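Long-range contacts in fucose-specific lectin (Aleuria aurantia, PDB 6GKE), which binds L-fucose through five sites on a six-bladed beta-propeller, with the strongest preference for alpha-1,6-linked (core) fucose on glycoproteins: residues Thr2-Thr7 / Val304-Pro309; Tyr26-Asn31 / Gly55-Phe60; Ser213-Ser218 / Ile266-Ser271; Asp275-Phe280 / Leu287-Trp292. The protein carries 1 engineered substitution. One frame throughout, in Å; residues are numbered along the deposited sequence. Where two conformers were deposited one is given.

The four contacts show how a propeller is closed and its blades are built, joined and equipped to hold sugar. Interaction 1, between the chain termini, touches both blades at the closure: Leu5 N lies 3.0 Å from Gln28 O of interaction 2, and Val304 N 2.9 Å from Leu287 O of interaction 4, both probable hydrogen bonds. Interaction 3 reaches the last blade through 266-271, next to interaction 4, their centres about 9 Å apart, and Ala267 O to Phe279 N (2.8 Å) probably bonds their strands. Interaction 4 touches a bound fucose, whereas the side chain of Ile217 in interaction 3 stops about 7 Å, nearest atoms, from the same sugar. Interactions 1 and 2 meet the second subunit.

Interaction 1. Residues Thr2-Thr7 / Val304-Pro309; sequences TEFLYT and VPTGTP. With EDO (1,2-ethanediol), chain I; EDO (1,2-ethanediol), chain B.
Thr2, Glu3 and Phe4 run against Thr308, Gly307 and Thr306, so that the N-terminal and C-terminal peptides of this six-bladed beta-propeller pass each other in opposite directions without becoming regular strands. A single direct backbone hydrogen bond joins them, from Glu3 N to Thr306 O at 3.0 Å, bent to 144° at the hydrogen. Next to it, the CA-H of Thr2 makes a bent contact with Gly307 O, with a CA to O distance of 3.3 Å.

Thr2 shapes the N-terminal peptide, while Glu3 reaches across to the other. With chi1 at 79°, Thr2 OG1 folds back over its own backbone and accepts from Phe4 N at 3.1 Å, forming an ST turn; the same oxygen is also hydrogen-bonded to Val285 O. In the conformer described, Glu3 extends along residues 307-309, its OE2 lying 3.6 Å from Pro309 CA, while OE1 forms a salt bridge with Arg35.

Apolar contact comes from Thr306, whose methyl CG2 approaches Phe4 CD2 obliquely at 4.0 Å. The Phe4 ring also meets Phe27 edge-to-face, which ties the terminal peptide to the first blade.

These same peptides build the homodimer. Tyr6 stacks on Tyr6 of the second subunit, and Pro309 packs on Leu59 of that subunit. Ethanediol molecules, probably from the crystallisation liquor, lie beside Tyr6. One of them receives the N-H of Tyr6 almost in line, with 2.8 Å between Tyr6 N and its O2 and 176° at the hydrogen.

Interaction 2. Residues Tyr26-Asn31 / Gly55-Phe60; sequences YFQDLN and GEAKLF
Gln28 reaches from the end of the second strand of the first propeller blade to residues Lys58 and Phe60, in the connection that leads from that blade to the next. Its CG lies opposite the backbone N (chi1 -166°) and the chain stays extended, which carries the amide up to the peptide groups of the connection. There it is used at both ends. NE2 donates to Lys58 O at 2.8 Å, nearly straight and in the plane of the amide, although it arrives from above the carbonyl plane. OE1 accepts from Phe60 N at 2.8 Å, but this bond is weak, bent to 129°. Gly32 O takes a further bond from NE2, and Ser61 N gives a weak one to OE1, so a buried amide is gripped from several directions and its rotation is set.

Asp29 OD1 receives a weak bond from Asn31 N at 2.9 Å and another bond from Lys33 N, while OD2 forms a salt bridge with Arg35. The ammonium of Lys58 bonds to Asn85 and Ser111, and to Gly311 of the second subunit. Leu59 adds a plain contact: its methyl CD1 rests against the turn backbone, 3.9 Å from Leu30 O.

Interaction 3. Residues Ser213-Ser218 / Ile266-Ser271; sequences SIAAIS and IAANSS
Ser213 and Ile266 are brought together by a fully extended first torsion: with chi1 at -180° the hydroxyl of Ser213 points across the gap, and its OG accepts from Ile266 N at 3.0 Å along a nearly straight line. Farther along, Ile217 holds CG1 between its backbone N and carbonyl carbon (chi1 61°), which lays CD1 against Ser270 CB at 3.6 Å. The hydroxyl of Ser270 comes in on the same isoleucine, with OG 3.5 Å from Ile217 CB. In between, two methyls touch, the Ala268 one offered from its flank, Ala215 CB to Ala268 CB at 3.9 Å; the same Ala268 methyl also meets Ile217 CG2 at 4.0 Å.

The two strands are the first of the fifth and sixth blades of the propeller. They run parallel within 8° at an axis distance of 6.2 Å, too far apart for a shared sheet, so alanine, serine and isoleucine side chains fill the seam and each strand takes its backbone partner inside its own blade. Ile217 also packs on Arg226, a fucose-binding residue.

Water helps where the backbones cannot touch. One molecule sits between Ile214 O and Ile266 O, and another donates to Ser218 O at 2.9 Å while hydrogen-bonded to Ser270 OG.

Interaction 4. Residues Asp275-Phe280 / Leu287-Trp292; sequences DISVFF and LQQWQW. With FUC (alpha-L-fucopyranose), chain G.
Phe280 and Trp290 meet on one face of the antiparallel hairpin that forms the middle of the last propeller blade, with Gln288 beside them. Phe280 has its first torsion at 65°, which leans the ring across to the partner strand. Gln288 CB then lies over one face of it, 3.6 Å from the ring centroid, in a CH-pi contact displaced toward the rim. The indole of Trp290 comes in at a slant: its five-membered ring is 4.9 Å from the Phe280 ring, centroid to centroid, with the planes 34° apart.

On the other face, in the conformer described, Phe279 and Gln289 lie side by side and point the same way, with Phe279 CD1 3.7 Å from Gln289 CB. The Phe279 ring continues onto Ile10 and Ala12 of the first blade. Paired backbone bonds hold these rows in step, among them Trp290 N to Val278 O at 2.8 Å.

At the far end, Trp292 turns its indole outward (chi1 167°) and, in the conformer described, presents a face to the bound fucose. C5 of the sugar sits over the ring system, 3.7 Å from Trp292 CE2, while Ile276 CD1 meets the sugar methyl C6 at 3.8 Å. Arg226, Glu238 and Trp298 hydrogen-bond the same fucose. The hairpin thus supplies part of the apolar side of the site, consistent with recognition of the methyl group and C-H surface of fucose alongside its polar atoms.

Interaction 1. Residues Thr2-Thr7 / Val304-Pro309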
# COMPACT_ATOMS: atom_id res chain seq x y z
N THR A 2 -6.94 -1.80 6.65
CA THR A 2 -7.69 -2.95 6.17
C THR A 2 -6.72 -4.03 5.72
O THR A 2 -5.50 -3.85 5.78
CB THR A 2 -8.64 -2.58 5.02
OG1 THR A 2 -7.85 -2.48 3.83
CG2 THR A 2 -9.41 -1.30 5.27
N GLU A 3 -7.28 -5.13 5.22
CA GLU A 3 -6.47 -6.24 4.73
C GLU A 3 -6.38 -6.22 3.19
O GLU A 3 -5.87 -7.16 2.60
CB GLU A 3 -7.01 -7.54 5.31
CG GLU A 3 -6.93 -7.55 6.82
CD GLU A 3 -7.54 -8.76 7.50
OE1 GLU A 3 -8.61 -9.22 7.04
OE2 GLU A 3 -6.94 -9.23 8.48
N PHE A 4 -6.82 -5.12 2.57
CA PHE A 4 -6.73 -4.95 1.11
C PHE A 4 -5.27 -4.64 0.74
O PHE A 4 -4.72 -3.63 1.17
CB PHE A 4 -7.65 -3.80 0.71
CG PHE A 4 -7.94 -3.56 -0.76
CD1 PHE A 4 -7.57 -4.44 -1.77
CD2 PHE A 4 -8.67 -2.44 -1.10
CE1 PHE A 4 -7.91 -4.17 -3.09
CE2 PHE A 4 -9.00 -2.17 -2.42
CZ PHE A 4 -8.64 -3.04 -3.41
N LEU A 5 -4.66 -5.50 -0.08
CA LEU A 5 -3.29 -5.29 -0.50
C LEU A 5 -3.21 -4.03 -1.37
O LEU A 5 -3.92 -3.90 -2.37
CB LEU A 5 -2.82 -6.52 -1.27
CG LEU A 5 -1.41 -6.46 -1.86
CD1 LEU A 5 -0.36 -6.50 -0.76
CD2 LEU A 5 -1.23 -7.61 -2.85
N TYR A 6 -2.31 -3.12 -1.02
CA TYR A 6 -2.12 -1.90 -1.80
C TYR A 6 -1.53 -2.27 -3.16
O TYR A 6 -0.52 -2.96 -3.22
CB TYR A 6 -1.22 -0.90 -1.07
CG TYR A 6 -0.83 0.30 -1.89
CD1 TYR A 6 -1.79 1.13 -2.46
CD2 TYR A 6 0.50 0.61 -2.10
CE1 TYR A 6 -1.43 2.24 -3.20
CE2 TYR A 6 0.88 1.72 -2.82
CZ TYR A 6 -0.09 2.53 -3.39
OH TYR A 6 0.31 3.63 -4.10
N THR A 7 -2.18 -1.79 -4.23
CA THR A 7 -1.89 -2.09 -5.65
C THR A 7 -2.31 -3.52 -6.02
O THR A 7 -1.94 -4.02 -7.08
CB THR A 7 -0.46 -1.75 -6.11
OG1 THR A 7 0.51 -2.68 -5.64
CG2 THR A 7 -0.06 -0.34 -5.73
N VAL A 304 -16.75 -0.80 -0.00
CA VAL A 304 -16.78 -2.25 0.06
C VAL A 304 -15.87 -2.70 1.19
O VAL A 304 -14.71 -2.30 1.23
CB VAL A 304 -16.31 -2.88 -1.27
CG1 VAL A 304 -16.42 -4.39 -1.24
CG2 VAL A 304 -17.06 -2.31 -2.46
N PRO A 305 -16.33 -3.57 2.13
CA PRO A 305 -15.47 -4.02 3.22
C PRO A 305 -14.34 -4.93 2.70
O PRO A 305 -14.56 -5.77 1.82
CB PRO A 305 -16.42 -4.79 4.13
CG PRO A 305 -17.50 -5.28 3.19
CD PRO A 305 -17.67 -4.16 2.19
N THR A 306 -13.15 -4.75 3.29
CA THR A 306 -11.96 -5.50 2.90
C THR A 306 -11.16 -5.94 4.14
O THR A 306 -9.94 -6.01 4.11
CB THR A 306 -11.06 -4.69 1.95
OG1 THR A 306 -10.70 -3.45 2.56
CG2 THR A 306 -11.72 -4.40 0.63
N GLY A 307 -11.87 -6.25 5.23
CA GLY A 307 -11.26 -6.82 6.42
C GLY A 307 -10.66 -5.77 7.33
O GLY A 307 -10.44 -4.63 6.95
N THR A 308 -10.40 -6.19 8.57
CA THR A 308 -9.73 -5.38 9.57
C THR A 308 -8.67 -6.25 10.24
O THR A 308 -9.00 -7.31 10.78
CB THR A 308 -10.70 -4.86 10.63
OG1 THR A 308 -11.74 -4.11 9.99
CG2 THR A 308 -10.04 -3.97 11.66
N PRO A 309 -7.38 -5.85 10.24
CA PRO A 309 -6.35 -6.66 10.87
C PRO A 309 -6.55 -6.72 12.39
O PRO A 309 -7.10 -5.81 13.01
CB PRO A 309 -5.04 -5.96 10.53
CG PRO A 309 -5.43 -4.55 10.12
CD PRO A 309 -6.86 -4.61 9.64
C1 EDO I . -1.18 -1.82 2.95
O1 EDO I . -1.74 -0.53 3.15
C2 EDO I . -1.69 -2.73 1.83
O2 EDO I . -0.61 -3.50 1.19
C1 EDO B . 1.54 -3.17 -0.98
O1 EDO B . 1.94 -2.30 -2.03
C2 EDO B . 2.10 -3.01 0.43
O2 EDO B . 1.09 -3.27 1.46

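Interaction 2. Residues Tyr26-Asn31 / Gly55-Phe60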
# COMPACT_ATOMS: atom_id res chain seq x y z
N TYR A 26 -13.65 -9.09 -6.47
CA TYR A 26 -12.51 -9.90 -6.09
C TYR A 26 -11.29 -9.00 -5.95
O TYR A 26 -11.05 -8.12 -6.79
CB TYR A 26 -12.25 -11.02 -7.11
CG TYR A 26 -13.46 -11.89 -7.26
CD1 TYR A 26 -13.75 -12.87 -6.33
CD2 TYR A 26 -14.40 -11.63 -8.25
CE1 TYR A 26 -14.92 -13.60 -6.39
CE2 TYR A 26 -15.58 -12.35 -8.32
CZ TYR A 26 -15.85 -13.32 -7.38
OH TYR A 26 -17.04 -13.98 -7.42
N PHE A 27 -10.52 -9.23 -4.89
CA PHE A 27 -9.32 -8.47 -4.60
C PHE A 27 -8.37 -9.37 -3.82
O PHE A 27 -8.77 -10.42 -3.32
CB PHE A 27 -9.67 -7.20 -3.82
CG PHE A 27 -10.24 -7.46 -2.44
CD1 PHE A 27 -11.60 -7.64 -2.24
CD2 PHE A 27 -9.40 -7.53 -1.33
CE1 PHE A 27 -12.10 -7.89 -0.97
CE2 PHE A 27 -9.91 -7.78 -0.07
CZ PHE A 27 -11.26 -7.96 0.11
N GLN A 28 -7.12 -8.94 -3.69
CA GLN A 28 -6.13 -9.71 -2.97
C GLN A 28 -5.87 -9.09 -1.60
O GLN A 28 -5.85 -7.87 -1.44
CB GLN A 28 -4.84 -9.79 -3.79
CG GLN A 28 -3.87 -10.85 -3.30
CD GLN A 28 -2.80 -11.13 -4.33
OE1 GLN A 28 -2.31 -10.22 -5.00
NE2 GLN A 28 -2.44 -12.40 -4.46
N ASP A 29 -5.65 -9.97 -0.62
CA ASP A 29 -5.34 -9.56 0.74
C ASP A 29 -3.82 -9.62 0.97
O ASP A 29 -3.03 -9.98 0.09
CB ASP A 29 -6.15 -10.37 1.76
CG ASP A 29 -5.78 -11.83 1.93
OD1 ASP A 29 -4.64 -12.20 1.59
OD2 ASP A 29 -6.65 -12.59 2.42
N LEU A 30 -3.41 -9.23 2.18
CA LEU A 30 -1.98 -9.11 2.51
C LEU A 30 -1.27 -10.47 2.48
O LEU A 30 -0.05 -10.51 2.33
CB LEU A 30 -1.83 -8.49 3.91
CG LEU A 30 -2.43 -7.10 4.08
CD1 LEU A 30 -2.28 -6.64 5.51
CD2 LEU A 30 -1.80 -6.10 3.12
N ASN A 31 -2.05 -11.55 2.64
CA ASN A 31 -1.53 -12.91 2.66
C ASN A 31 -1.50 -13.54 1.26
O ASN A 31 -1.14 -14.70 1.14
CB ASN A 31 -2.36 -13.79 3.59
CG ASN A 31 -2.28 -13.33 5.02
OD1 ASN A 31 -1.20 -13.00 5.50
ND2 ASN A 31 -3.41 -13.28 5.70
N GLY A 55 -9.65 -18.30 -3.32
CA GLY A 55 -8.48 -18.83 -3.97
C GLY A 55 -7.25 -18.08 -3.49
O GLY A 55 -7.30 -17.36 -2.50
N GLU A 56 -6.14 -18.26 -4.20
CA GLU A 56 -4.89 -17.62 -3.85
C GLU A 56 -4.06 -17.47 -5.13
O GLU A 56 -4.31 -18.18 -6.10
CB GLU A 56 -4.14 -18.41 -2.79
CG GLU A 56 -3.70 -19.79 -3.23
CD GLU A 56 -3.10 -20.54 -2.06
OE1 GLU A 56 -1.87 -20.70 -2.03
OE2 GLU A 56 -3.86 -20.90 -1.14
N ALA A 57 -3.10 -16.56 -5.09
CA ALA A 57 -2.31 -16.25 -6.26
C ALA A 57 -1.00 -15.63 -5.80
O ALA A 57 -0.85 -15.28 -4.62
CB ALA A 57 -3.07 -15.33 -7.18
N LYS A 58 -0.05 -15.44 -6.72
CA LYS A 58 1.16 -14.72 -6.35
C LYS A 58 0.76 -13.34 -5.84
O LYS A 58 -0.25 -12.78 -6.24
CB LYS A 58 2.14 -14.60 -7.52
CG LYS A 58 1.79 -13.57 -8.59
CD LYS A 58 2.92 -13.37 -9.57
CE LYS A 58 2.66 -12.27 -10.58
NZ LYS A 58 3.86 -12.05 -11.42
N LEU A 59 1.56 -12.79 -4.93
CA LEU A 59 1.30 -11.43 -4.48
C LEU A 59 1.33 -10.50 -5.69
O LEU A 59 2.20 -10.61 -6.55
CB LEU A 59 2.31 -11.01 -3.41
CG LEU A 59 1.96 -11.38 -1.96
CD1 LEU A 59 0.74 -10.61 -1.47
CD2 LEU A 59 1.75 -12.87 -1.78
N PHE A 60 0.36 -9.58 -5.75
CA PHE A 60 0.20 -8.59 -6.84
C PHE A 60 -0.19 -9.28 -8.15
O PHE A 60 -0.02 -8.70 -9.22
CB PHE A 60 1.45 -7.70 -6.98
CG PHE A 60 1.90 -7.11 -5.67
CD1 PHE A 60 1.27 -5.99 -5.15
CD2 PHE A 60 2.92 -7.70 -4.94
CE1 PHE A 60 1.66 -5.47 -3.92
CE2 PHE A 60 3.31 -7.17 -3.72
CZ PHE A 60 2.67 -6.06 -3.21

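Interaction 3. Residues Ser213-Ser218 / Ile266-Ser271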
# COMPACT_ATOMS: atom_id res chain seq x y z
N SER A 213 -4.92 1.85 -16.14
CA SER A 213 -5.72 0.65 -15.94
C SER A 213 -7.00 0.77 -16.77
O SER A 213 -7.64 1.81 -16.74
CB SER A 213 -6.00 0.48 -14.46
OG SER A 213 -6.76 -0.68 -14.19
N ILE A 214 -7.35 -0.28 -17.51
CA ILE A 214 -8.43 -0.25 -18.51
C ILE A 214 -9.49 -1.29 -18.15
O ILE A 214 -9.17 -2.39 -17.74
CB ILE A 214 -7.86 -0.50 -19.93
CG1 ILE A 214 -6.84 0.57 -20.30
CG2 ILE A 214 -8.97 -0.62 -20.97
CD1 ILE A 214 -6.05 0.27 -21.55
N ALA A 215 -10.76 -0.94 -18.38
CA ALA A 215 -11.86 -1.89 -18.26
C ALA A 215 -12.87 -1.58 -19.37
O ALA A 215 -12.91 -0.46 -19.88
CB ALA A 215 -12.50 -1.80 -16.89
N ALA A 216 -13.67 -2.57 -19.74
CA ALA A 216 -14.68 -2.35 -20.78
C ALA A 216 -15.90 -3.20 -20.48
O ALA A 216 -15.78 -4.34 -20.03
CB ALA A 216 -14.13 -2.68 -22.15
N ILE A 217 -17.07 -2.63 -20.79
CA ILE A 217 -18.36 -3.30 -20.66
C ILE A 217 -19.19 -3.02 -21.91
O ILE A 217 -18.90 -2.10 -22.68
CB ILE A 217 -19.12 -2.84 -19.40
CG1 ILE A 217 -19.40 -1.33 -19.46
CG2 ILE A 217 -18.35 -3.23 -18.14
CD1 ILE A 217 -20.37 -0.80 -18.44
N SER A 218 -20.26 -3.78 -22.09
CA SER A 218 -21.16 -3.57 -23.21
C SER A 218 -22.51 -4.20 -22.89
O SER A 218 -22.60 -5.09 -22.05
CB SER A 218 -20.59 -4.13 -24.49
OG SER A 218 -20.48 -5.54 -24.43
N ILE A 266 -8.36 -0.40 -11.64
CA ILE A 266 -9.82 -0.34 -11.66
C ILE A 266 -10.37 -1.68 -12.16
O ILE A 266 -9.67 -2.52 -12.72
CB ILE A 266 -10.36 0.83 -12.51
CG1 ILE A 266 -10.04 0.67 -14.00
CG2 ILE A 266 -9.88 2.15 -11.94
CD1 ILE A 266 -10.76 1.66 -14.90
N ALA A 267 -11.68 -1.85 -11.97
CA ALA A 267 -12.44 -2.92 -12.59
C ALA A 267 -13.87 -2.42 -12.79
O ALA A 267 -14.32 -1.57 -12.03
CB ALA A 267 -12.43 -4.17 -11.74
N ALA A 268 -14.57 -2.96 -13.78
CA ALA A 268 -15.94 -2.56 -14.03
C ALA A 268 -16.83 -3.79 -14.12
O ALA A 268 -16.41 -4.85 -14.58
CB ALA A 268 -16.05 -1.73 -15.28
N ASN A 269 -18.09 -3.62 -13.72
CA ASN A 269 -19.12 -4.60 -14.01
C ASN A 269 -20.35 -3.87 -14.56
O ASN A 269 -20.45 -2.65 -14.52
CB ASN A 269 -19.44 -5.49 -12.80
CG ASN A 269 -20.14 -4.76 -11.66
OD1 ASN A 269 -20.81 -3.75 -11.88
ND2 ASN A 269 -20.03 -5.28 -10.45
N SER A 270 -21.26 -4.67 -15.11
CA SER A 270 -22.52 -4.16 -15.60
C SER A 270 -23.51 -5.32 -15.70
O SER A 270 -23.13 -6.46 -15.93
CB SER A 270 -22.39 -3.41 -16.91
OG SER A 270 -22.03 -4.27 -17.99
N SER A 271 -24.79 -4.98 -15.59
CA SER A 271 -25.87 -5.89 -15.88
C SER A 271 -27.15 -5.07 -16.02
O SER A 271 -27.18 -3.87 -15.73
CB SER A 271 -26.00 -7.00 -14.85
OG SER A 271 -26.18 -6.50 -13.54
O HOH W 1 -8.67 -3.20 -15.12
O HOH W 2 -23.76 -5.63 -19.50

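Interaction 4. Residues Asp275-Phe280 / Leu287-Trp292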
# COMPACT_ATOMS: atom_id res chain seq x y z
N ASP A 275 -27.02 -1.02 -15.18
CA ASP A 275 -26.35 -0.78 -13.90
C ASP A 275 -24.85 -0.95 -14.13
O ASP A 275 -24.44 -1.93 -14.76
CB ASP A 275 -26.85 -1.74 -12.84
CG ASP A 275 -28.35 -1.68 -12.64
OD1 ASP A 275 -28.85 -0.58 -12.33
OD2 ASP A 275 -29.01 -2.72 -12.81
N ILE A 276 -24.05 0.01 -13.66
CA ILE A 276 -22.59 0.00 -13.85
C ILE A 276 -21.91 0.34 -12.53
O ILE A 276 -22.26 1.32 -11.88
CB ILE A 276 -22.14 1.00 -14.93
CG1 ILE A 276 -22.90 0.83 -16.25
CG2 ILE A 276 -20.63 0.89 -15.14
CD1 ILE A 276 -22.70 1.96 -17.23
N SER A 277 -20.90 -0.47 -12.18
CA SER A 277 -19.97 -0.16 -11.10
C SER A 277 -18.55 -0.08 -11.66
O SER A 277 -18.17 -0.95 -12.44
CB SER A 277 -20.00 -1.21 -10.02
OG SER A 277 -21.29 -1.28 -9.42
N VAL A 278 -17.78 0.93 -11.24
CA VAL A 278 -16.36 0.99 -11.56
C VAL A 278 -15.60 1.13 -10.24
O VAL A 278 -15.68 2.16 -9.57
CB VAL A 278 -16.00 2.13 -12.54
CG1 VAL A 278 -14.52 2.06 -12.91
CG2 VAL A 278 -16.85 2.09 -13.79
N PHE A 279 -14.88 0.07 -9.88
CA PHE A 279 -14.18 -0.05 -8.61
C PHE A 279 -12.78 0.57 -8.70
O PHE A 279 -12.14 0.52 -9.75
CB PHE A 279 -14.06 -1.52 -8.21
CG PHE A 279 -15.40 -2.15 -7.97
CD1 PHE A 279 -15.99 -2.08 -6.73
CD2 PHE A 279 -16.11 -2.74 -9.01
CE1 PHE A 279 -17.25 -2.62 -6.51
CE2 PHE A 279 -17.37 -3.27 -8.79
CZ PHE A 279 -17.94 -3.21 -7.54
N PHE A 280 -12.33 1.14 -7.57
CA PHE A 280 -11.01 1.71 -7.46
C PHE A 280 -10.51 1.56 -6.02
O PHE A 280 -11.27 1.20 -5.11
CB PHE A 280 -11.00 3.17 -7.94
CG PHE A 280 -11.81 4.16 -7.12
CD1 PHE A 280 -13.15 4.39 -7.40
CD2 PHE A 280 -11.20 4.91 -6.13
CE1 PHE A 280 -13.87 5.32 -6.67
CE2 PHE A 280 -11.93 5.85 -5.41
CZ PHE A 280 -13.26 6.05 -5.68
N LEU A 287 -11.64 -0.14 -0.72
CA LEU A 287 -12.22 -0.50 -2.00
C LEU A 287 -13.49 0.33 -2.18
O LEU A 287 -14.45 0.19 -1.42
CB LEU A 287 -12.51 -2.01 -2.00
CG LEU A 287 -13.14 -2.60 -3.26
CD1 LEU A 287 -12.37 -2.24 -4.51
CD2 LEU A 287 -13.24 -4.11 -3.12
N GLN A 288 -13.44 1.22 -3.17
CA GLN A 288 -14.50 2.17 -3.45
C GLN A 288 -15.07 1.87 -4.84
O GLN A 288 -14.50 1.09 -5.60
CB GLN A 288 -13.95 3.59 -3.48
CG GLN A 288 -13.10 3.98 -2.28
CD GLN A 288 -13.80 4.87 -1.28
OE1 GLN A 288 -14.86 5.44 -1.54
NE2 GLN A 288 -13.17 5.00 -0.13
N GLN A 289 -16.17 2.53 -5.18
CA GLN A 289 -16.66 2.43 -6.54
C GLN A 289 -17.43 3.68 -6.96
O GLN A 289 -18.09 4.33 -6.13
CB GLN A 289 -17.61 1.26 -6.70
CG GLN A 289 -18.92 1.45 -5.94
CD GLN A 289 -19.97 0.52 -6.47
OE1 GLN A 289 -20.33 -0.45 -5.82
NE2 GLN A 289 -20.47 0.81 -7.66
N TRP A 290 -17.34 3.96 -8.25
CA TRP A 290 -18.25 4.81 -8.96
C TRP A 290 -19.48 3.98 -9.33
O TRP A 290 -19.36 2.80 -9.66
CB TRP A 290 -17.59 5.37 -10.22
CG TRP A 290 -16.51 6.35 -9.91
CD1 TRP A 290 -15.17 6.11 -9.82
CD2 TRP A 290 -16.70 7.74 -9.58
NE1 TRP A 290 -14.51 7.26 -9.50
CE2 TRP A 290 -15.42 8.27 -9.35
CE3 TRP A 290 -17.81 8.58 -9.51
CZ2 TRP A 290 -15.23 9.61 -9.02
CZ3 TRP A 290 -17.62 9.90 -9.18
CH2 TRP A 290 -16.35 10.41 -8.95
N GLN A 291 -20.65 4.62 -9.31
CA GLN A 291 -21.90 3.99 -9.71
C GLN A 291 -22.64 4.93 -10.65
O GLN A 291 -22.65 6.14 -10.44
CB GLN A 291 -22.76 3.68 -8.48
CG GLN A 291 -23.16 4.93 -7.70
CD GLN A 291 -23.68 4.65 -6.31
OE1 GLN A 291 -23.84 3.51 -5.89
NE2 GLN A 291 -23.95 5.72 -5.59
N TRP A 292 -23.25 4.33 -11.68
CA TRP A 292 -24.13 5.02 -12.60
C TRP A 292 -25.58 4.68 -12.28
O TRP A 292 -25.93 3.50 -12.27
CB TRP A 292 -23.85 4.61 -14.05
CG TRP A 292 -24.97 5.07 -14.92
CD1 TRP A 292 -26.10 4.40 -15.28
CD2 TRP A 292 -25.11 6.40 -15.45
NE1 TRP A 292 -26.91 5.20 -16.03
CE2 TRP A 292 -26.33 6.43 -16.16
CE3 TRP A 292 -24.31 7.54 -15.42
CZ2 TRP A 292 -26.76 7.58 -16.83
CZ3 TRP A 292 -24.73 8.67 -16.08
CH2 TRP A 292 -25.94 8.68 -16.78
C1 FUC G . -24.32 7.53 -21.12
C2 FUC G . -22.94 8.00 -20.66
C3 FUC G . -22.78 7.75 -19.16
C4 FUC G . -23.07 6.28 -18.83
C5 FUC G . -24.46 5.94 -19.34
C6 FUC G . -24.88 4.50 -19.10
O1 FUC G . -25.32 8.37 -20.54
O2 FUC G . -22.81 9.40 -20.94
O3 FUC G . -21.47 8.15 -18.75
O4 FUC G . -22.15 5.38 -19.47
O5 FUC G . -24.53 6.17 -20.75